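Local coordinates for protein serine protease inhibitor 2 (Anopheles gambiae, PDB 3PZF) that inhibits clip-domain serine proteases, at least one by forming a covalent complex, and so holds back the melanization immune response in the mosquito hemolymph, at residues T110-V120 with H133-Y141; T284-F292 with A389-F397. All blocks are in the same frame, centred on the assembly; numbering follows the deposited sequence.

Contact 1 (T110-V120 with H133-Y141); sequences TNFFVDDFIEV and HAMLEKVSY
Leu136 lays CD2 against CB and CD2 of Phe112, 3.7 Å from Phe112 CB, the two side chains running alongside each other in the same direction. Their strands, 110-115 and 134-139, are parallel neighbours in beta-sheet A of the serpin fold, joined through helix 122-132 as a beta-alpha-beta unit. Backbone bonds alternate along the pair. From Glu137 N onward they are nearly straight; Glu137 N to Phe112 O is 2.9 Å, at 168°. On the face of Phe112 and Leu136, Val120 CG1 also reaches Leu136 CD2. On the other face, Phe113 and Val139 meet through CD1 and CG1, and helix 144-158 covers this side. Trp154 of that helix meets the Phe113 ring edge-to-face.

Where the strands run out, Asp115 OD1 accepts the N-H of Tyr141 from above its carboxylate plane. The Tyr141 hydroxyl donates to Phe113 O at 2.7 Å and also bonds Thr178. Lys138 is bent at every side-chain torsion from chi2 to chi4, which curls its ammonium back over the turn 115-118. There NZ donates to Asp116 O at 3.2 Å and, nearly in line with the carbonyl, to Ile118 O at 2.7 Å.

Contact 2 (T284-F292 with A389-F397); sequences TLPKFKFDF and AGKIENPVF
The axes of strands 288-292 and 389-392 diverge at 124° and stay 10.2 Å apart at their closest. They do not pair directly. The tail after the second strand makes the backbone link instead. Lys289 N donates to Val396 O at 2.9 Å, a nearly straight bond lying in the carbonyl plane. Phe288 CA also approaches this oxygen. Next to it, one water donates to both Lys289 O and Phe397 O, so it bridges the two segments at the C-terminal residue.

Side chains fill the angle between the strands. Ile392 points CD1 at the middle of one face of the Phe288 ring, 3.6 Å from the centroid and only 9° off the ring normal. This is a CH-pi contact. The ring is placed for it by a chi1 of 54°, which sets CG between the backbone N and the carbonyl carbon. The same methyl lies 3.5 Å from Phe290 CE2, so Ile392 CD1 touches both aromatic rings. Phe374 and Phe376 of strand 374-380 also pack on Ile392.

Pro286 and Pro395 meet ring to ring, with Pro286 CB 3.6 Å from Pro395 CG. Further out, the Phe397 ring lies along the backbone of Phe288, whose CA sits at the ring edge. Lys287 CB makes an off-centre CH-pi contact with the same ring. The Lys287 ammonium is a long way from it, at most weakly attracted, and has its salt bridge with Glu343.

Strand 277-295 runs from beta-sheet C into beta-sheet A, and strand 386-392 belongs to beta-sheet B. The arrangement is that of the serpin fold, with aromatic and aliphatic side chains filling the space between sheets A and B and the C-terminal tail crossing the start of the sheet A strand, joined by one backbone hydrogen bond.

Both segments of contact 1 precede those of contact 2 in the sequence. Their centres are about 34 Å apart, the middle of the molecule falls between them, and their nearest atoms are about 14 Å apart. The two do not touch. They are connected through beta-sheet A: strand 105-115 of contact 1 pairs with strand 177-188, which pairs with strand 332-341, which pairs with strand 277-295 of contact 2. Contact 1 therefore lies at one edge of this sheet and contact 2 at the other. Strands 177-188 and 332-341 lie between them. In inhibitory serpins the cleaved reactive loop inserts between these two central strands, so the contacts belong to the two flanks of that opening.

Contact 1 (T110-V120 with H133-Y141)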
# COMPACT_ATOMS: atom_id res chain seq x y z
N THR A 110 10.92 -4.74 -4.95
CA THR A 110 10.27 -5.99 -5.31
C THR A 110 11.35 -6.95 -5.81
O THR A 110 12.19 -6.57 -6.63
CB THR A 110 9.22 -5.76 -6.46
OG1 THR A 110 8.25 -4.79 -6.07
CG2 THR A 110 8.51 -7.08 -6.83
N ASN A 111 11.31 -8.19 -5.32
CA ASN A 111 12.30 -9.21 -5.68
C ASN A 111 11.65 -10.58 -5.80
O ASN A 111 10.92 -10.99 -4.89
CB ASN A 111 13.39 -9.27 -4.59
CG ASN A 111 14.71 -9.87 -5.08
OD1 ASN A 111 14.74 -10.72 -5.97
ND2 ASN A 111 15.81 -9.46 -4.45
N PHE A 112 11.92 -11.30 -6.88
CA PHE A 112 11.68 -12.74 -6.91
C PHE A 112 12.92 -13.44 -6.35
O PHE A 112 14.01 -13.23 -6.85
CB PHE A 112 11.50 -13.27 -8.32
CG PHE A 112 10.25 -12.82 -9.03
CD1 PHE A 112 9.14 -13.66 -9.09
CD2 PHE A 112 10.22 -11.62 -9.72
CE1 PHE A 112 8.00 -13.25 -9.79
CE2 PHE A 112 9.10 -11.23 -10.43
CZ PHE A 112 7.99 -12.06 -10.47
N PHE A 113 12.75 -14.27 -5.33
CA PHE A 113 13.83 -15.11 -4.81
C PHE A 113 13.63 -16.52 -5.36
O PHE A 113 12.66 -17.20 -5.00
CB PHE A 113 13.83 -15.07 -3.28
CG PHE A 113 14.17 -13.71 -2.70
CD1 PHE A 113 15.50 -13.31 -2.60
CD2 PHE A 113 13.18 -12.82 -2.30
CE1 PHE A 113 15.83 -12.08 -2.10
CE2 PHE A 113 13.51 -11.58 -1.78
CZ PHE A 113 14.83 -11.20 -1.68
N VAL A 114 14.54 -16.97 -6.22
CA VAL A 114 14.30 -18.11 -7.07
C VAL A 114 15.26 -19.20 -6.66
O VAL A 114 16.42 -18.91 -6.42
CB VAL A 114 14.53 -17.73 -8.56
CG1 VAL A 114 14.26 -18.90 -9.45
CG2 VAL A 114 13.60 -16.54 -8.96
N ASP A 115 14.77 -20.44 -6.55
CA ASP A 115 15.60 -21.59 -6.13
C ASP A 115 16.75 -21.83 -7.11
O ASP A 115 16.66 -21.46 -8.29
CB ASP A 115 14.73 -22.86 -6.00
CG ASP A 115 15.34 -23.89 -5.04
OD1 ASP A 115 16.35 -23.61 -4.37
OD2 ASP A 115 14.79 -25.01 -4.95
N ASP A 116 17.82 -22.48 -6.61
CA ASP A 116 19.07 -22.67 -7.34
C ASP A 116 18.89 -23.21 -8.74
O ASP A 116 19.58 -22.80 -9.66
CB ASP A 116 19.96 -23.71 -6.63
CG ASP A 116 20.59 -23.20 -5.36
OD1 ASP A 116 20.96 -22.01 -5.30
OD2 ASP A 116 20.73 -24.02 -4.42
N PHE A 117 17.98 -24.16 -8.87
CA PHE A 117 17.93 -24.99 -10.07
C PHE A 117 17.18 -24.27 -11.19
O PHE A 117 17.19 -24.71 -12.34
CB PHE A 117 17.25 -26.33 -9.76
CG PHE A 117 15.77 -26.22 -9.58
CD1 PHE A 117 14.91 -26.34 -10.66
CD2 PHE A 117 15.23 -25.98 -8.32
CE1 PHE A 117 13.54 -26.23 -10.49
CE2 PHE A 117 13.87 -25.87 -8.14
CZ PHE A 117 13.01 -25.99 -9.22
N ILE A 118 16.52 -23.15 -10.86
CA ILE A 118 15.79 -22.40 -11.87
C ILE A 118 16.70 -21.44 -12.66
O ILE A 118 17.44 -20.66 -12.06
CB ILE A 118 14.62 -21.63 -11.22
CG1 ILE A 118 13.56 -22.63 -10.70
CG2 ILE A 118 14.00 -20.65 -12.20
CD1 ILE A 118 12.61 -22.07 -9.68
N GLU A 119 16.63 -21.50 -13.99
CA GLU A 119 17.34 -20.56 -14.88
C GLU A 119 16.48 -19.36 -15.22
O GLU A 119 15.54 -19.48 -15.98
CB GLU A 119 17.75 -21.23 -16.21
N VAL A 120 16.84 -18.20 -14.68
CA VAL A 120 16.11 -16.97 -14.96
C VAL A 120 16.43 -16.47 -16.39
O VAL A 120 17.60 -16.39 -16.78
CB VAL A 120 16.46 -15.88 -13.91
CG1 VAL A 120 15.81 -14.56 -14.27
CG2 VAL A 120 15.99 -16.29 -12.49
N HIS A 133 10.91 -1.86 -11.94
CA HIS A 133 11.86 -1.61 -10.87
C HIS A 133 11.88 -2.77 -9.87
O HIS A 133 11.87 -2.57 -8.65
CB HIS A 133 11.56 -0.26 -10.24
CG HIS A 133 11.72 0.86 -11.22
ND1 HIS A 133 12.96 1.25 -11.69
CD2 HIS A 133 10.81 1.61 -11.89
CE1 HIS A 133 12.81 2.23 -12.57
NE2 HIS A 133 11.51 2.46 -12.71
N ALA A 134 11.89 -3.97 -10.44
CA ALA A 134 11.94 -5.23 -9.72
C ALA A 134 13.16 -6.05 -10.14
O ALA A 134 13.69 -5.87 -11.25
CB ALA A 134 10.68 -6.03 -10.01
N MET A 135 13.61 -6.95 -9.27
CA MET A 135 14.78 -7.77 -9.58
C MET A 135 14.52 -9.23 -9.23
O MET A 135 13.49 -9.55 -8.63
CB MET A 135 16.00 -7.25 -8.82
CG MET A 135 16.45 -5.88 -9.29
SD MET A 135 18.02 -5.33 -8.60
CE MET A 135 17.46 -4.02 -7.48
N LEU A 136 15.44 -10.10 -9.66
CA LEU A 136 15.40 -11.51 -9.34
C LEU A 136 16.77 -11.92 -8.82
O LEU A 136 17.80 -11.56 -9.39
CB LEU A 136 15.05 -12.35 -10.57
CG LEU A 136 13.72 -11.93 -11.22
CD1 LEU A 136 13.93 -10.95 -12.38
CD2 LEU A 136 12.95 -13.15 -11.70
N GLU A 137 16.75 -12.73 -7.77
CA GLU A 137 17.98 -13.21 -7.12
C GLU A 137 17.88 -14.71 -6.87
O GLU A 137 16.81 -15.21 -6.55
CB GLU A 137 18.10 -12.48 -5.79
CG GLU A 137 19.39 -12.67 -5.04
CD GLU A 137 19.45 -11.76 -3.82
OE1 GLU A 137 19.97 -12.20 -2.79
OE2 GLU A 137 18.95 -10.62 -3.91
N LYS A 138 19.00 -15.42 -6.99
CA LYS A 138 19.03 -16.87 -6.76
C LYS A 138 19.32 -17.16 -5.29
O LYS A 138 20.19 -16.54 -4.69
CB LYS A 138 20.11 -17.55 -7.63
CG LYS A 138 20.08 -17.16 -9.10
CD LYS A 138 18.72 -17.40 -9.75
CE LYS A 138 18.32 -18.88 -9.73
NZ LYS A 138 19.31 -19.75 -10.41
N VAL A 139 18.58 -18.09 -4.73
CA VAL A 139 18.82 -18.56 -3.37
C VAL A 139 18.69 -20.07 -3.37
O VAL A 139 18.29 -20.66 -4.37
CB VAL A 139 17.79 -17.99 -2.39
CG1 VAL A 139 17.87 -16.46 -2.37
CG2 VAL A 139 16.39 -18.45 -2.77
N SER A 140 19.01 -20.69 -2.24
CA SER A 140 18.87 -22.13 -2.11
C SER A 140 17.88 -22.44 -1.00
O SER A 140 18.20 -22.31 0.18
CB SER A 140 20.21 -22.77 -1.77
OG SER A 140 20.05 -24.16 -1.61
N TYR A 141 16.68 -22.87 -1.38
CA TYR A 141 15.64 -23.14 -0.38
C TYR A 141 15.96 -24.41 0.44
O TYR A 141 15.34 -24.65 1.48
CB TYR A 141 14.26 -23.23 -1.04
CG TYR A 141 13.73 -21.87 -1.47
CD1 TYR A 141 13.12 -21.02 -0.55
CD2 TYR A 141 13.86 -21.41 -2.79
CE1 TYR A 141 12.63 -19.78 -0.92
CE2 TYR A 141 13.38 -20.14 -3.17
CZ TYR A 141 12.77 -19.34 -2.21
OH TYR A 141 12.26 -18.07 -2.52
O HOH W 1 8.72 -2.64 -7.85
O HOH W 2 13.25 -3.18 -6.36
O HOH W 3 19.48 -18.49 -13.26

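Contact 2 (T284-F292 with A389-F397)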
# COMPACT_ATOMS: atom_id res chain seq x y z
N THR A 284 -7.70 16.72 15.10
CA THR A 284 -7.08 15.91 16.16
C THR A 284 -6.87 14.50 15.62
O THR A 284 -7.84 13.87 15.16
CB THR A 284 -8.00 15.81 17.41
OG1 THR A 284 -8.25 17.12 17.93
CG2 THR A 284 -7.32 14.96 18.53
N LEU A 285 -5.63 14.01 15.67
CA LEU A 285 -5.27 12.68 15.16
C LEU A 285 -4.42 11.98 16.19
O LEU A 285 -3.58 12.62 16.85
CB LEU A 285 -4.43 12.77 13.90
CG LEU A 285 -5.19 13.22 12.63
CD1 LEU A 285 -4.16 13.42 11.55
CD2 LEU A 285 -6.18 12.14 12.23
N PRO A 286 -4.62 10.67 16.33
CA PRO A 286 -3.73 9.92 17.22
C PRO A 286 -2.44 9.61 16.48
O PRO A 286 -2.50 9.31 15.28
CB PRO A 286 -4.50 8.63 17.50
CG PRO A 286 -5.36 8.43 16.26
CD PRO A 286 -5.70 9.83 15.78
N LYS A 287 -1.31 9.70 17.15
CA LYS A 287 -0.06 9.31 16.53
C LYS A 287 0.01 7.78 16.47
O LYS A 287 -0.56 7.09 17.33
CB LYS A 287 1.12 9.91 17.32
CG LYS A 287 1.16 11.44 17.21
CD LYS A 287 2.37 12.06 17.87
CE LYS A 287 2.17 12.21 19.38
NZ LYS A 287 3.34 12.86 20.06
N PHE A 288 0.68 7.25 15.45
CA PHE A 288 0.86 5.80 15.37
C PHE A 288 2.11 5.44 14.62
O PHE A 288 2.58 6.18 13.74
CB PHE A 288 -0.38 5.10 14.78
CG PHE A 288 -0.82 5.63 13.42
CD1 PHE A 288 -1.90 6.52 13.30
CD2 PHE A 288 -0.17 5.23 12.26
CE1 PHE A 288 -2.34 6.99 12.03
CE2 PHE A 288 -0.58 5.70 10.99
CZ PHE A 288 -1.67 6.59 10.89
N LYS A 289 2.66 4.29 15.00
CA LYS A 289 3.79 3.70 14.32
C LYS A 289 3.63 2.19 14.35
O LYS A 289 3.60 1.58 15.42
CB LYS A 289 5.08 4.09 15.04
CG LYS A 289 6.34 3.43 14.48
CD LYS A 289 7.58 3.91 15.19
CE LYS A 289 8.84 3.41 14.47
NZ LYS A 289 10.09 3.92 15.12
N PHE A 290 3.53 1.56 13.18
CA PHE A 290 3.36 0.11 13.15
C PHE A 290 3.73 -0.44 11.78
O PHE A 290 3.97 0.30 10.83
CB PHE A 290 1.90 -0.29 13.49
CG PHE A 290 0.87 0.04 12.40
CD1 PHE A 290 0.44 -0.91 11.47
CD2 PHE A 290 0.29 1.31 12.35
CE1 PHE A 290 -0.52 -0.59 10.49
CE2 PHE A 290 -0.64 1.65 11.37
CZ PHE A 290 -1.07 0.69 10.45
N ASP A 291 3.79 -1.75 11.69
CA ASP A 291 3.97 -2.37 10.40
C ASP A 291 3.01 -3.54 10.25
O ASP A 291 2.36 -3.99 11.21
CB ASP A 291 5.43 -2.77 10.19
CG ASP A 291 5.97 -3.58 11.29
OD1 ASP A 291 5.46 -4.70 11.50
OD2 ASP A 291 6.92 -3.11 11.93
N PHE A 292 2.92 -4.05 9.04
CA PHE A 292 1.89 -5.03 8.74
C PHE A 292 2.46 -5.86 7.60
O PHE A 292 2.92 -5.31 6.60
CB PHE A 292 0.57 -4.38 8.31
CG PHE A 292 -0.52 -5.39 8.06
CD1 PHE A 292 -1.20 -5.97 9.12
CD2 PHE A 292 -0.81 -5.81 6.76
CE1 PHE A 292 -2.19 -6.92 8.89
CE2 PHE A 292 -1.80 -6.78 6.53
CZ PHE A 292 -2.49 -7.32 7.61
N ALA A 389 -2.53 2.15 1.85
CA ALA A 389 -3.91 2.15 2.37
C ALA A 389 -3.89 1.44 3.70
O ALA A 389 -3.14 0.49 3.89
CB ALA A 389 -4.84 1.42 1.43
N GLY A 390 -4.70 1.88 4.66
CA GLY A 390 -4.65 1.19 5.95
C GLY A 390 -5.81 1.60 6.81
O GLY A 390 -6.65 2.44 6.42
N LYS A 391 -5.87 1.01 8.01
CA LYS A 391 -6.85 1.47 8.97
C LYS A 391 -6.24 1.41 10.34
O LYS A 391 -5.29 0.67 10.59
CB LYS A 391 -8.11 0.62 8.90
CG LYS A 391 -7.85 -0.84 9.18
CD LYS A 391 -9.14 -1.59 9.42
CE LYS A 391 -8.83 -3.04 9.80
NZ LYS A 391 -10.02 -3.79 10.24
N ILE A 392 -6.77 2.24 11.22
CA ILE A 392 -6.33 2.27 12.61
C ILE A 392 -7.46 1.72 13.45
O ILE A 392 -8.55 2.27 13.45
CB ILE A 392 -6.03 3.72 13.02
CG1 ILE A 392 -4.83 4.24 12.23
CG2 ILE A 392 -5.77 3.85 14.53
CD1 ILE A 392 -3.55 3.37 12.38
N GLU A 393 -7.21 0.62 14.14
CA GLU A 393 -8.16 0.09 15.13
C GLU A 393 -7.71 0.38 16.57
O GLU A 393 -8.53 0.43 17.50
CB GLU A 393 -8.26 -1.43 14.94
CG GLU A 393 -8.87 -1.89 13.63
CD GLU A 393 -10.38 -1.81 13.62
OE1 GLU A 393 -10.99 -1.24 14.57
OE2 GLU A 393 -10.96 -2.31 12.63
N ASN A 394 -6.41 0.59 16.75
CA ASN A 394 -5.83 0.79 18.10
C ASN A 394 -4.46 1.44 17.93
O ASN A 394 -3.44 0.74 17.76
CB ASN A 394 -5.65 -0.56 18.79
CG ASN A 394 -5.01 -0.45 20.20
OD1 ASN A 394 -4.75 0.64 20.71
ND2 ASN A 394 -4.75 -1.60 20.81
N PRO A 395 -4.44 2.78 17.89
CA PRO A 395 -3.18 3.44 17.53
C PRO A 395 -2.16 3.36 18.63
O PRO A 395 -2.41 3.80 19.75
CB PRO A 395 -3.59 4.89 17.28
CG PRO A 395 -4.83 5.10 18.16
CD PRO A 395 -5.54 3.74 18.13
N VAL A 396 -1.00 2.80 18.29
CA VAL A 396 0.08 2.70 19.24
C VAL A 396 1.25 3.45 18.64
O VAL A 396 1.56 3.29 17.46
CB VAL A 396 0.50 1.24 19.54
CG1 VAL A 396 1.77 1.22 20.37
CG2 VAL A 396 -0.63 0.48 20.25
N PHE A 397 1.87 4.30 19.45
CA PHE A 397 3.05 5.02 19.03
C PHE A 397 4.18 4.66 20.01
O PHE A 397 4.98 3.79 19.70
CB PHE A 397 2.79 6.53 18.99
CG PHE A 397 3.92 7.33 18.39
CD1 PHE A 397 4.05 7.44 17.01
CD2 PHE A 397 4.82 8.01 19.21
CE1 PHE A 397 5.08 8.18 16.45
CE2 PHE A 397 5.85 8.75 18.66
CZ PHE A 397 5.99 8.84 17.27
OXT PHE A 397 4.33 5.19 21.11
O HOH W 4 4.87 1.64 17.88